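Local coordinates for protein ADP-ribosylating toxin CARDS (Mycoplasma pneumoniae, PDB 4TLV) that transfers the ADP-ribosyl group of NAD+ to multiple target proteins and makes the cytoplasm of mammalian cells vacuolate, acting as the main virulence factor of its bacterium, at residues Y11-R16 and T57-F62; R61-W66 and R76-Y81; L477-I482 and N517-E522; N523-F528 and R547-N552. One frame throughout, in Å; residues are numbered along the deposited sequence.

Contact 1: Y11-R16 and T57-F62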
# COMPACT_ATOMS: atom_id res chain seq x y z
N TYR A 11 12.94 5.01 -5.26
CA TYR A 11 13.10 4.66 -6.68
C TYR A 11 12.26 5.56 -7.56
O TYR A 11 11.17 6.00 -7.16
CB TYR A 11 12.66 3.21 -6.92
CG TYR A 11 13.48 2.29 -6.08
CD1 TYR A 11 14.68 1.79 -6.56
CD2 TYR A 11 13.09 1.96 -4.78
CE1 TYR A 11 15.47 0.98 -5.78
CE2 TYR A 11 13.89 1.15 -3.99
CZ TYR A 11 15.08 0.67 -4.50
OH TYR A 11 15.89 -0.15 -3.74
N ARG A 12 12.73 5.78 -8.77
CA ARG A 12 12.02 6.65 -9.69
C ARG A 12 12.31 6.21 -11.12
O ARG A 12 13.47 6.01 -11.49
CB ARG A 12 12.49 8.09 -9.51
CG ARG A 12 11.73 9.10 -10.40
CD ARG A 12 12.38 10.50 -10.31
NE ARG A 12 11.95 11.35 -11.42
CZ ARG A 12 10.81 12.03 -11.44
NH1 ARG A 12 9.96 11.97 -10.42
NH2 ARG A 12 10.50 12.76 -12.51
N VAL A 13 11.25 6.07 -11.92
CA VAL A 13 11.40 5.77 -13.34
C VAL A 13 11.35 7.09 -14.10
O VAL A 13 10.46 7.91 -13.89
CB VAL A 13 10.26 4.82 -13.83
CG1 VAL A 13 10.31 4.63 -15.37
CG2 VAL A 13 10.32 3.48 -13.09
N ASP A 14 12.33 7.31 -14.98
CA ASP A 14 12.45 8.57 -15.67
C ASP A 14 12.99 8.26 -17.07
O ASP A 14 13.80 7.36 -17.22
CB ASP A 14 13.43 9.47 -14.91
CG ASP A 14 13.28 10.93 -15.23
OD1 ASP A 14 13.52 11.32 -16.39
OD2 ASP A 14 12.95 11.72 -14.31
N LEU A 15 12.54 8.98 -18.08
CA LEU A 15 12.99 8.70 -19.45
C LEU A 15 14.39 9.26 -19.73
O LEU A 15 15.04 8.85 -20.69
CB LEU A 15 11.96 9.20 -20.47
CG LEU A 15 10.86 8.17 -20.75
CD1 LEU A 15 10.01 7.92 -19.53
CD2 LEU A 15 9.99 8.58 -21.93
N ARG A 16 14.86 10.17 -18.89
CA ARG A 16 16.22 10.70 -19.05
C ARG A 16 17.26 9.62 -18.76
O ARG A 16 17.10 8.81 -17.84
CB ARG A 16 16.44 11.91 -18.15
CG ARG A 16 15.51 13.07 -18.45
CD ARG A 16 15.81 14.24 -17.54
NE ARG A 16 14.77 15.27 -17.64
CZ ARG A 16 14.84 16.32 -18.45
NH1 ARG A 16 15.91 16.49 -19.23
NH2 ARG A 16 13.85 17.20 -18.48
N THR A 57 8.69 -1.74 -7.58
CA THR A 57 7.42 -2.17 -8.15
C THR A 57 6.40 -1.03 -8.22
O THR A 57 5.69 -0.89 -9.22
CB THR A 57 6.84 -3.36 -7.37
OG1 THR A 57 7.77 -4.45 -7.41
CG2 THR A 57 5.52 -3.80 -7.99
N ALA A 58 6.32 -0.23 -7.17
CA ALA A 58 5.41 0.91 -7.18
C ALA A 58 5.91 2.02 -8.10
O ALA A 58 5.11 2.68 -8.77
CB ALA A 58 5.18 1.44 -5.74
N ALA A 59 7.22 2.24 -8.15
CA ALA A 59 7.77 3.27 -9.05
C ALA A 59 7.46 2.95 -10.52
O ALA A 59 7.34 3.86 -11.33
CB ALA A 59 9.29 3.41 -8.87
N ILE A 60 7.37 1.67 -10.86
CA ILE A 60 7.28 1.29 -12.27
C ILE A 60 5.85 0.96 -12.73
O ILE A 60 5.60 0.80 -13.93
CB ILE A 60 8.26 0.14 -12.64
CG1 ILE A 60 8.39 0.02 -14.17
CG2 ILE A 60 7.77 -1.18 -12.09
CD1 ILE A 60 9.58 -0.84 -14.62
N ARG A 61 4.91 0.91 -11.79
CA ARG A 61 3.53 0.55 -12.15
C ARG A 61 2.94 1.38 -13.30
O ARG A 61 2.33 0.81 -14.23
CB ARG A 61 2.61 0.59 -10.92
CG ARG A 61 1.11 0.28 -11.21
CD ARG A 61 0.90 -1.04 -11.96
NE ARG A 61 -0.51 -1.20 -12.29
CZ ARG A 61 -1.11 -0.62 -13.33
NH1 ARG A 61 -0.40 0.14 -14.16
NH2 ARG A 61 -2.42 -0.80 -13.55
N PHE A 62 3.11 2.70 -13.27
CA PHE A 62 2.50 3.55 -14.31
C PHE A 62 3.02 3.14 -15.68
O PHE A 62 2.33 3.25 -16.69
CB PHE A 62 2.79 5.05 -14.09
CG PHE A 62 4.18 5.46 -14.51
CD1 PHE A 62 5.26 5.30 -13.65
CD2 PHE A 62 4.42 5.99 -15.77
CE1 PHE A 62 6.56 5.65 -14.03
CE2 PHE A 62 5.72 6.35 -16.17
CZ PHE A 62 6.79 6.18 -15.29
O HOH W 1 8.52 6.34 -10.90
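Val13 spreads its two methyls over helix 56-60 near Ala59 and Ile60 and over Phe62 beyond, CG2 resting on Ile60 and CG1 on the ring of Phe62. This is strand-on-helix packing inside the mono-ADP-ribosyltransferase domain: strand 9-14 is an outermost strand of a five-stranded antiparallel sheet, and the short helix lies against it. CG2 does most of the touching on the helix side, at 3.5 Å from the carbonyl O of Ala59 and 3.9 Å from CB of Ile60. The first torsion divides the methyls: CG1 of Val13, anti to the backbone N (chi1 173°), faces Phe62 CZ at 3.8 Å, while CG2, beside the N, goes to the helix. The ring meets the valine by its edge, Val13 CB lying near the ring plane, 3.8 Å from Phe62 CE1. Two residues back along the strand, Ala59 CB fits against Tyr11, at 3.6 Å from its carbonyl O, and the small methyl lets the backbones come close, with the CA atoms of Arg12 and Ala59 5.5 Å apart. Arg12 itself points off the helix: its NE and NH2 grip one oxygen of Asp14, OD2, side-on and in the guanidinium plane, while NH1 goes to the carbonyl of Ser51. Strand 9-14 pairs along one edge with strand 76-84, whose Ala78 also touches Val13. No direct hydrogen bond joins the two segments. A water bridges them instead, accepting from Val13 N at 2.9 Å and donating to Ala59 O at 2.8 Å.

Contact 2: R61-W66 and R76-Y81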
# COMPACT_ATOMS: atom_id res chain seq x y z
N ARG A 61 4.91 0.91 -11.79
CA ARG A 61 3.53 0.55 -12.15
C ARG A 61 2.94 1.38 -13.30
O ARG A 61 2.33 0.81 -14.23
CB ARG A 61 2.61 0.59 -10.92
CG ARG A 61 1.11 0.28 -11.21
CD ARG A 61 0.90 -1.04 -11.96
NE ARG A 61 -0.51 -1.20 -12.29
CZ ARG A 61 -1.11 -0.62 -13.33
NH1 ARG A 61 -0.40 0.14 -14.16
NH2 ARG A 61 -2.42 -0.80 -13.55
N PHE A 62 3.11 2.70 -13.27
CA PHE A 62 2.50 3.55 -14.31
C PHE A 62 3.02 3.14 -15.68
O PHE A 62 2.33 3.25 -16.69
CB PHE A 62 2.79 5.05 -14.09
CG PHE A 62 4.18 5.46 -14.51
CD1 PHE A 62 5.26 5.30 -13.65
CD2 PHE A 62 4.42 5.99 -15.77
CE1 PHE A 62 6.56 5.65 -14.03
CE2 PHE A 62 5.72 6.35 -16.17
CZ PHE A 62 6.79 6.18 -15.29
N PHE A 63 4.26 2.65 -15.69
CA PHE A 63 4.96 2.36 -16.92
C PHE A 63 4.40 1.10 -17.62
O PHE A 63 4.66 0.86 -18.80
CB PHE A 63 6.47 2.21 -16.61
CG PHE A 63 7.35 2.30 -17.82
CD1 PHE A 63 7.45 3.47 -18.55
CD2 PHE A 63 8.11 1.21 -18.21
CE1 PHE A 63 8.28 3.55 -19.66
CE2 PHE A 63 8.94 1.28 -19.32
CZ PHE A 63 9.02 2.46 -20.04
N GLY A 64 3.60 0.32 -16.89
CA GLY A 64 2.90 -0.81 -17.47
C GLY A 64 1.50 -0.52 -18.01
O GLY A 64 0.70 -1.44 -18.20
N SER A 65 1.18 0.76 -18.25
CA SER A 65 -0.12 1.13 -18.82
C SER A 65 -0.35 0.40 -20.14
O SER A 65 0.58 0.25 -20.94
CB SER A 65 -0.18 2.62 -19.12
OG SER A 65 -0.19 3.38 -17.92
N TRP A 66 -1.59 -0.01 -20.40
CA TRP A 66 -1.89 -0.84 -21.56
C TRP A 66 -2.04 0.01 -22.82
O TRP A 66 -2.41 1.17 -22.76
CB TRP A 66 -3.17 -1.63 -21.32
CG TRP A 66 -3.11 -2.62 -20.18
CD1 TRP A 66 -2.05 -2.86 -19.33
CD2 TRP A 66 -4.16 -3.50 -19.79
NE1 TRP A 66 -2.40 -3.85 -18.43
CE2 TRP A 66 -3.68 -4.25 -18.69
CE3 TRP A 66 -5.46 -3.72 -20.25
CZ2 TRP A 66 -4.47 -5.21 -18.05
CZ3 TRP A 66 -6.24 -4.67 -19.62
CH2 TRP A 66 -5.74 -5.41 -18.53
N ARG A 76 8.57 0.93 -25.70
CA ARG A 76 8.55 1.80 -24.54
C ARG A 76 9.71 1.44 -23.62
O ARG A 76 9.78 0.32 -23.12
CB ARG A 76 7.20 1.62 -23.86
CG ARG A 76 7.03 2.43 -22.63
CD ARG A 76 5.77 1.97 -21.93
NE ARG A 76 4.58 2.56 -22.52
CZ ARG A 76 3.34 2.17 -22.21
NH1 ARG A 76 3.15 1.16 -21.34
NH2 ARG A 76 2.30 2.78 -22.78
N ARG A 77 10.64 2.39 -23.44
CA ARG A 77 11.85 2.21 -22.63
C ARG A 77 12.12 3.42 -21.73
O ARG A 77 11.80 4.54 -22.09
CB ARG A 77 13.08 2.02 -23.53
CG ARG A 77 13.21 0.66 -24.19
CD ARG A 77 14.58 0.52 -24.87
NE ARG A 77 14.78 -0.84 -25.40
CZ ARG A 77 15.18 -1.12 -26.64
NH1 ARG A 77 15.43 -0.14 -27.50
NH2 ARG A 77 15.32 -2.38 -27.02
N ALA A 78 12.73 3.17 -20.58
CA ALA A 78 13.02 4.23 -19.61
C ALA A 78 14.07 3.69 -18.66
O ALA A 78 14.61 2.61 -18.90
CB ALA A 78 11.75 4.61 -18.83
N TYR A 79 14.38 4.43 -17.59
CA TYR A 79 15.36 3.96 -16.62
C TYR A 79 14.79 3.99 -15.22
O TYR A 79 14.10 4.93 -14.85
CB TYR A 79 16.62 4.81 -16.67
CG TYR A 79 17.29 4.68 -18.01
CD1 TYR A 79 18.17 3.65 -18.26
CD2 TYR A 79 16.99 5.56 -19.04
CE1 TYR A 79 18.77 3.50 -19.49
CE2 TYR A 79 17.57 5.42 -20.28
CZ TYR A 79 18.47 4.39 -20.50
OH TYR A 79 19.07 4.25 -21.73
N LEU A 80 15.08 2.94 -14.46
CA LEU A 80 14.73 2.91 -13.05
C LEU A 80 15.95 3.38 -12.28
O LEU A 80 17.03 2.80 -12.42
CB LEU A 80 14.40 1.49 -12.63
CG LEU A 80 14.22 1.23 -11.12
CD1 LEU A 80 12.94 1.91 -10.63
CD2 LEU A 80 14.17 -0.25 -10.87
N TYR A 81 15.78 4.42 -11.48
CA TYR A 81 16.87 4.93 -10.66
C TYR A 81 16.69 4.60 -9.19
O TYR A 81 15.60 4.75 -8.64
CB TYR A 81 16.96 6.44 -10.81
CG TYR A 81 17.38 6.84 -12.18
CD1 TYR A 81 18.72 6.79 -12.55
CD2 TYR A 81 16.45 7.24 -13.13
CE1 TYR A 81 19.12 7.14 -13.82
CE2 TYR A 81 16.85 7.59 -14.41
CZ TYR A 81 18.18 7.55 -14.75
OH TYR A 81 18.60 7.89 -16.01
O HOH W 2 -0.88 3.47 -22.40
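Ser65 O receives the shortest direct bond between these segments: Arg76 NH1 donates to it at 2.8 Å and almost straight, with an N-H...O angle of 172°. The donor lies in the carbonyl plane, on a lone pair, and the oxygen lies in the guanidinium plane, so both flat groups are well aligned for the bond. The same nitrogen also approaches Phe63 O at 3.0 Å, but the angle of 128° makes that second bond weak. The remaining terminal nitrogen, NH2, reaches Trp66 O through a water. The arginine thus follows three carbonyls of a turn that is itself tied down at Phe62 O, which accepts from both the backbone N and OG of Ser65.

The aliphatic part of Arg76 supplies the apolar half of the contact. A bend at chi3 (-81°) carries the chain past the Phe63 ring to the carbonyls; on the way CD lies over one ring face, 3.9 Å from the centroid, a CH-pi contact. The packing is tightest one carbon earlier, where Arg76 CG comes within 3.3 Å of Phe63 CZ. Phe63 CZ also lies 3.7 Å from Ala78 CB.

Within the transferase domain, the 61-66 segment links helix 56-60 to strand 67-68 and packs against strand 76-84. Phe63 also touches Val152 of strand 146-156, the next strand of the antiparallel sheet, with which strand 76-84 pairs through backbone bonds of Arg76 with Ala154 and Ala78 with Val152.

Contact 3: L477-I482 and N517-E522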
# COMPACT_ATOMS: atom_id res chain seq x y z
N LEU A 477 -9.08 2.70 5.68
CA LEU A 477 -8.76 4.03 5.16
C LEU A 477 -9.91 4.69 4.41
O LEU A 477 -9.92 5.90 4.25
CB LEU A 477 -7.53 3.95 4.25
CG LEU A 477 -6.21 3.65 4.97
CD1 LEU A 477 -5.14 3.26 3.94
CD2 LEU A 477 -5.75 4.84 5.86
N LYS A 478 -10.86 3.89 3.90
CA LYS A 478 -11.98 4.50 3.19
C LYS A 478 -12.89 5.30 4.12
O LYS A 478 -13.40 6.35 3.74
CB LYS A 478 -12.84 3.45 2.46
CG LYS A 478 -12.22 2.86 1.22
CD LYS A 478 -13.15 1.79 0.59
CE LYS A 478 -14.18 2.42 -0.32
NZ LYS A 478 -15.00 1.38 -1.03
N THR A 479 -13.10 4.80 5.32
CA THR A 479 -14.13 5.32 6.21
C THR A 479 -13.61 5.78 7.58
O THR A 479 -14.38 6.32 8.36
CB THR A 479 -15.22 4.28 6.49
OG1 THR A 479 -14.65 3.15 7.16
CG2 THR A 479 -15.90 3.81 5.18
N SER A 480 -12.33 5.55 7.85
CA SER A 480 -11.70 5.86 9.15
C SER A 480 -12.24 5.05 10.33
O SER A 480 -12.13 5.49 11.48
CB SER A 480 -11.81 7.37 9.47
OG SER A 480 -11.18 8.17 8.48
N LYS A 481 -12.82 3.88 10.07
CA LYS A 481 -13.27 3.02 11.16
C LYS A 481 -12.14 2.09 11.63
O LYS A 481 -11.19 1.81 10.88
CB LYS A 481 -14.53 2.23 10.75
CG LYS A 481 -15.72 3.10 10.38
CD LYS A 481 -17.03 2.31 10.37
CE LYS A 481 -17.04 1.29 9.24
NZ LYS A 481 -17.06 2.01 7.94
N ILE A 482 -12.22 1.66 12.88
CA ILE A 482 -11.27 0.70 13.42
C ILE A 482 -12.02 -0.58 13.71
O ILE A 482 -13.09 -0.55 14.32
CB ILE A 482 -10.62 1.24 14.71
CG1 ILE A 482 -9.63 2.35 14.35
CG2 ILE A 482 -9.88 0.13 15.47
CD1 ILE A 482 -9.13 3.16 15.55
N ASN A 517 -19.32 -0.68 5.12
CA ASN A 517 -19.50 0.42 4.16
C ASN A 517 -20.08 1.69 4.77
O ASN A 517 -20.12 2.72 4.11
CB ASN A 517 -20.45 0.00 3.03
CG ASN A 517 -20.04 -1.29 2.35
OD1 ASN A 517 -20.87 -2.20 2.16
ND2 ASN A 517 -18.79 -1.38 1.98
N GLU A 518 -20.59 1.62 6.00
CA GLU A 518 -21.25 2.78 6.59
C GLU A 518 -20.23 3.91 6.82
O GLU A 518 -19.14 3.67 7.33
CB GLU A 518 -22.00 2.39 7.87
CG GLU A 518 -22.93 3.48 8.38
CD GLU A 518 -22.18 4.56 9.14
OE1 GLU A 518 -21.18 4.22 9.82
OE2 GLU A 518 -22.59 5.74 9.05
N ASP A 519 -20.58 5.13 6.42
CA ASP A 519 -19.58 6.18 6.29
C ASP A 519 -20.04 7.54 6.82
O ASP A 519 -19.46 8.56 6.48
CB ASP A 519 -19.17 6.33 4.82
CG ASP A 519 -17.90 7.16 4.63
OD1 ASP A 519 -17.03 7.14 5.53
OD2 ASP A 519 -17.78 7.84 3.60
N LYS A 520 -21.08 7.57 7.65
CA LYS A 520 -21.58 8.86 8.11
C LYS A 520 -21.39 9.07 9.61
O LYS A 520 -21.05 10.16 10.05
CB LYS A 520 -23.06 9.06 7.74
CG LYS A 520 -23.51 10.51 7.88
CD LYS A 520 -25.01 10.70 7.67
CE LYS A 520 -25.41 12.15 7.93
NZ LYS A 520 -26.89 12.35 7.98
N ASP A 521 -21.61 8.01 10.38
CA ASP A 521 -21.63 8.11 11.84
C ASP A 521 -20.24 8.32 12.41
O ASP A 521 -19.43 7.38 12.48
CB ASP A 521 -22.27 6.87 12.45
CG ASP A 521 -22.47 6.97 13.96
OD1 ASP A 521 -21.94 7.92 14.59
OD2 ASP A 521 -23.16 6.10 14.52
N GLU A 522 -19.96 9.55 12.84
CA GLU A 522 -18.62 9.89 13.31
C GLU A 522 -18.21 9.21 14.61
O GLU A 522 -17.03 9.21 14.95
CB GLU A 522 -18.44 11.41 13.39
CG GLU A 522 -18.59 12.08 12.04
CD GLU A 522 -18.23 13.54 12.08
OE1 GLU A 522 -17.82 14.01 13.15
OE2 GLU A 522 -18.35 14.21 11.04
O HOH W 3 -16.87 0.63 1.54
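In the D3 beta-trefoil domain, the turn leading into strand 481-485 meets the long loop between strands 506-512 and 526-529, and a lysine ammonium holds the two together. Lys481 NZ donates to Glu518 O at 2.7 Å, lying in the carbonyl plane with a C=O...N angle of 153°. Two successive bends, at chi3 and chi4 (-68° and -66°), curl the chain back so that NZ also donates to Thr479 OG1, 2.8 Å away in its own segment. Met516 O is a further acceptor, so three oxygens surround the ammonium of this buried residue, and Thr479 OG1 has a second partner in Asp476.

Beside this polar knot, the apolar side of Thr479 leans on Asp519: Asp519 OD1 is 3.5 Å from Thr479 CB and as far from CG2. The carboxylate finds its charged partners elsewhere, OD1 in a salt bridge with Lys525 and OD2 with Arg123 of the transferase domain. Glu518, whose carbonyl takes the lysine, uses its side chain to shape its own loop. Its OE2 accepts from Lys520 N at 2.8 Å from above the carboxylate plane, and from Asp521 N on the syn lone pair.

Farther along, a water accepts from Asn517 ND2 and, weakly, from Lys478 NZ. The whole ties the turn between strands 473-476 and 481-485 to the loop ahead of strand 526-529, a loop-to-loop connection within the D3 beta-trefoil.

Contact 4: N523-F528 and R547-N552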
# COMPACT_ATOMS: atom_id res chain seq x y z
N ASN A 523 -19.16 8.63 15.33
CA ASN A 523 -18.81 7.86 16.53
C ASN A 523 -18.09 6.56 16.22
O ASN A 523 -17.58 5.91 17.12
CB ASN A 523 -20.05 7.58 17.38
CG ASN A 523 -20.61 8.83 17.99
OD1 ASN A 523 -19.92 9.54 18.72
ND2 ASN A 523 -21.87 9.13 17.68
N PHE A 524 -18.03 6.19 14.95
CA PHE A 524 -17.24 5.01 14.56
C PHE A 524 -15.96 5.44 13.84
O PHE A 524 -15.19 4.58 13.39
CB PHE A 524 -18.04 4.11 13.61
CG PHE A 524 -19.11 3.27 14.28
CD1 PHE A 524 -18.78 2.06 14.87
CD2 PHE A 524 -20.43 3.68 14.28
CE1 PHE A 524 -19.76 1.28 15.48
CE2 PHE A 524 -21.42 2.90 14.88
CZ PHE A 524 -21.08 1.71 15.48
N LYS A 525 -15.75 6.75 13.70
CA LYS A 525 -14.57 7.28 13.00
C LYS A 525 -13.46 7.78 13.94
O LYS A 525 -13.72 8.54 14.88
CB LYS A 525 -14.98 8.40 12.03
CG LYS A 525 -16.00 7.93 11.00
CD LYS A 525 -16.15 8.93 9.88
CE LYS A 525 -17.03 8.35 8.78
NZ LYS A 525 -17.27 9.37 7.74
N TRP A 526 -12.22 7.36 13.66
CA TRP A 526 -11.08 7.68 14.50
C TRP A 526 -9.89 8.17 13.67
O TRP A 526 -9.79 7.87 12.48
CB TRP A 526 -10.65 6.44 15.30
CG TRP A 526 -11.76 5.87 16.10
CD1 TRP A 526 -12.72 4.99 15.67
CD2 TRP A 526 -12.05 6.15 17.47
NE1 TRP A 526 -13.60 4.72 16.69
CE2 TRP A 526 -13.20 5.41 17.81
CE3 TRP A 526 -11.45 6.96 18.44
CZ2 TRP A 526 -13.76 5.45 19.09
CZ3 TRP A 526 -12.01 6.99 19.72
CH2 TRP A 526 -13.15 6.24 20.03
N TYR A 527 -9.00 8.93 14.31
CA TYR A 527 -7.77 9.34 13.64
C TYR A 527 -6.60 9.33 14.62
O TYR A 527 -6.80 9.35 15.84
CB TYR A 527 -7.93 10.72 12.99
CG TYR A 527 -8.15 11.84 13.98
CD1 TYR A 527 -9.42 12.09 14.50
CD2 TYR A 527 -7.10 12.64 14.40
CE1 TYR A 527 -9.63 13.13 15.41
CE2 TYR A 527 -7.30 13.68 15.31
CZ TYR A 527 -8.56 13.91 15.81
OH TYR A 527 -8.75 14.94 16.72
N PHE A 528 -5.39 9.28 14.08
CA PHE A 528 -4.18 9.17 14.89
C PHE A 528 -3.49 10.53 14.99
O PHE A 528 -3.55 11.33 14.04
CB PHE A 528 -3.22 8.15 14.27
CG PHE A 528 -3.81 6.76 14.16
CD1 PHE A 528 -4.66 6.44 13.10
CD2 PHE A 528 -3.52 5.79 15.11
CE1 PHE A 528 -5.22 5.17 13.00
CE2 PHE A 528 -4.08 4.52 15.02
CZ PHE A 528 -4.93 4.20 13.97
N ARG A 547 -8.05 9.76 18.55
CA ARG A 547 -9.23 10.57 18.86
C ARG A 547 -10.37 10.26 17.90
O ARG A 547 -10.16 9.85 16.76
CB ARG A 547 -8.89 12.05 18.77
CG ARG A 547 -7.94 12.53 19.86
CD ARG A 547 -7.70 14.04 19.80
NE ARG A 547 -6.89 14.47 20.95
CZ ARG A 547 -5.56 14.43 20.99
NH1 ARG A 547 -4.87 13.97 19.94
NH2 ARG A 547 -4.92 14.84 22.07
N CYS A 548 -11.60 10.48 18.37
CA CYS A 548 -12.79 10.24 17.58
C CYS A 548 -13.16 11.49 16.78
O CYS A 548 -13.07 12.61 17.30
CB CYS A 548 -13.93 9.81 18.52
SG CYS A 548 -15.52 9.60 17.74
N TYR A 549 -13.56 11.33 15.52
CA TYR A 549 -13.98 12.48 14.71
C TYR A 549 -15.11 13.28 15.36
O TYR A 549 -15.18 14.50 15.18
CB TYR A 549 -14.53 12.03 13.36
CG TYR A 549 -13.55 11.75 12.22
CD1 TYR A 549 -12.48 10.88 12.39
CD2 TYR A 549 -13.77 12.29 10.97
CE1 TYR A 549 -11.62 10.58 11.31
CE2 TYR A 549 -12.92 12.01 9.89
CZ TYR A 549 -11.84 11.16 10.08
OH TYR A 549 -11.03 10.86 9.00
N ALA A 550 -16.03 12.60 16.03
CA ALA A 550 -17.28 13.24 16.47
C ALA A 550 -17.04 14.54 17.24
O ALA A 550 -17.58 15.59 16.88
CB ALA A 550 -18.13 12.27 17.29
N ASP A 551 -16.23 14.48 18.28
CA ASP A 551 -15.99 15.65 19.13
C ASP A 551 -14.61 15.55 19.77
O ASP A 551 -14.39 16.06 20.87
CB ASP A 551 -17.08 15.77 20.21
CG ASP A 551 -17.14 17.16 20.84
OD1 ASP A 551 -16.67 18.14 20.21
OD2 ASP A 551 -17.67 17.28 21.97
N ASN A 552 -13.68 14.89 19.07
CA ASN A 552 -12.31 14.73 19.56
C ASN A 552 -12.16 14.02 20.89
O ASN A 552 -11.20 14.26 21.62
CB ASN A 552 -11.57 16.06 19.56
CG ASN A 552 -11.33 16.57 18.18
OD1 ASN A 552 -11.11 15.77 17.27
ND2 ASN A 552 -11.41 17.88 17.99
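Tyr527 and Arg547 pair their backbones in both directions, Tyr527 N to Arg547 O at 2.9 Å and Arg547 N to Tyr527 O at 3.0 Å, forming the hydrogen-bonded pair of an antiparallel ladder in the D3 beta-trefoil. Next to it, Trp526 and Cys548 make the non-hydrogen-bonded pair. One more backbone bond lies just beyond the ladder: Tyr549 N donates to Lys525 O at 2.9 Å.

The polar ends find partners largely beyond the ladder. Arg547, extended from CG to NE, forms a salt bridge with Asp531, and Lys525 NZ does so with Asp519. Trp526 NE1 bonds to Leu494 O, while Tyr475 OH takes up Trp526 O. Tyr549 OH pairs with Ser480 OG, Asn523 OD1 with Asn496 ND2, and Asn552 ND2 with Arg104 O. Within the turn, Ala550 N donates to Cys548 SG at 3.5 Å. That sulfur's own CB lies over a face of the Trp526 ring, 3.9 Å from the six-membered centroid, and SG stands above the same ring farther off.

The two tyrosines form an offset edge-to-face pair, the edge of Tyr527 toward the face of Tyr549, with centroids 5.9 Å apart and planes at 79°; Lys525 CB lies over a face of the Tyr549 ring in a CH-pi contact. The position of the Tyr527 ring follows from chi1 of 65°, which sets CG between the backbone N and carbonyl carbon and swings the ring over toward the other segment. Its hydroxyl then passes Arg547 CD at 3.4 Å and donates to Asn552 OD1 at 2.6 Å, from 58° out of the amide carbonyl plane.

The four contacts form two pairs on opposite sides of the chain's centre. Contacts 1 and 2 belong to the transferase domain, their centres 6 Å apart; they share Arg61 and Phe62, and strands 9-14 and 76-84 are neighbours in one sheet, with Arg12 O 2.8 Å from Tyr81 N. Contacts 3 and 4 belong to D3, centres 10 Å apart, and touch where Ser480 OG lies 2.7 Å from Tyr549 OH and Ser480 O 2.9 Å from Trp526 N. Between the pairs, contacts 1 and 3 have nearest atoms about 14 Å apart. Ser65 and Trp66 of contact 2 neighbour Val220, Ser221 and Glu222, within the inferred NAD+-binding region.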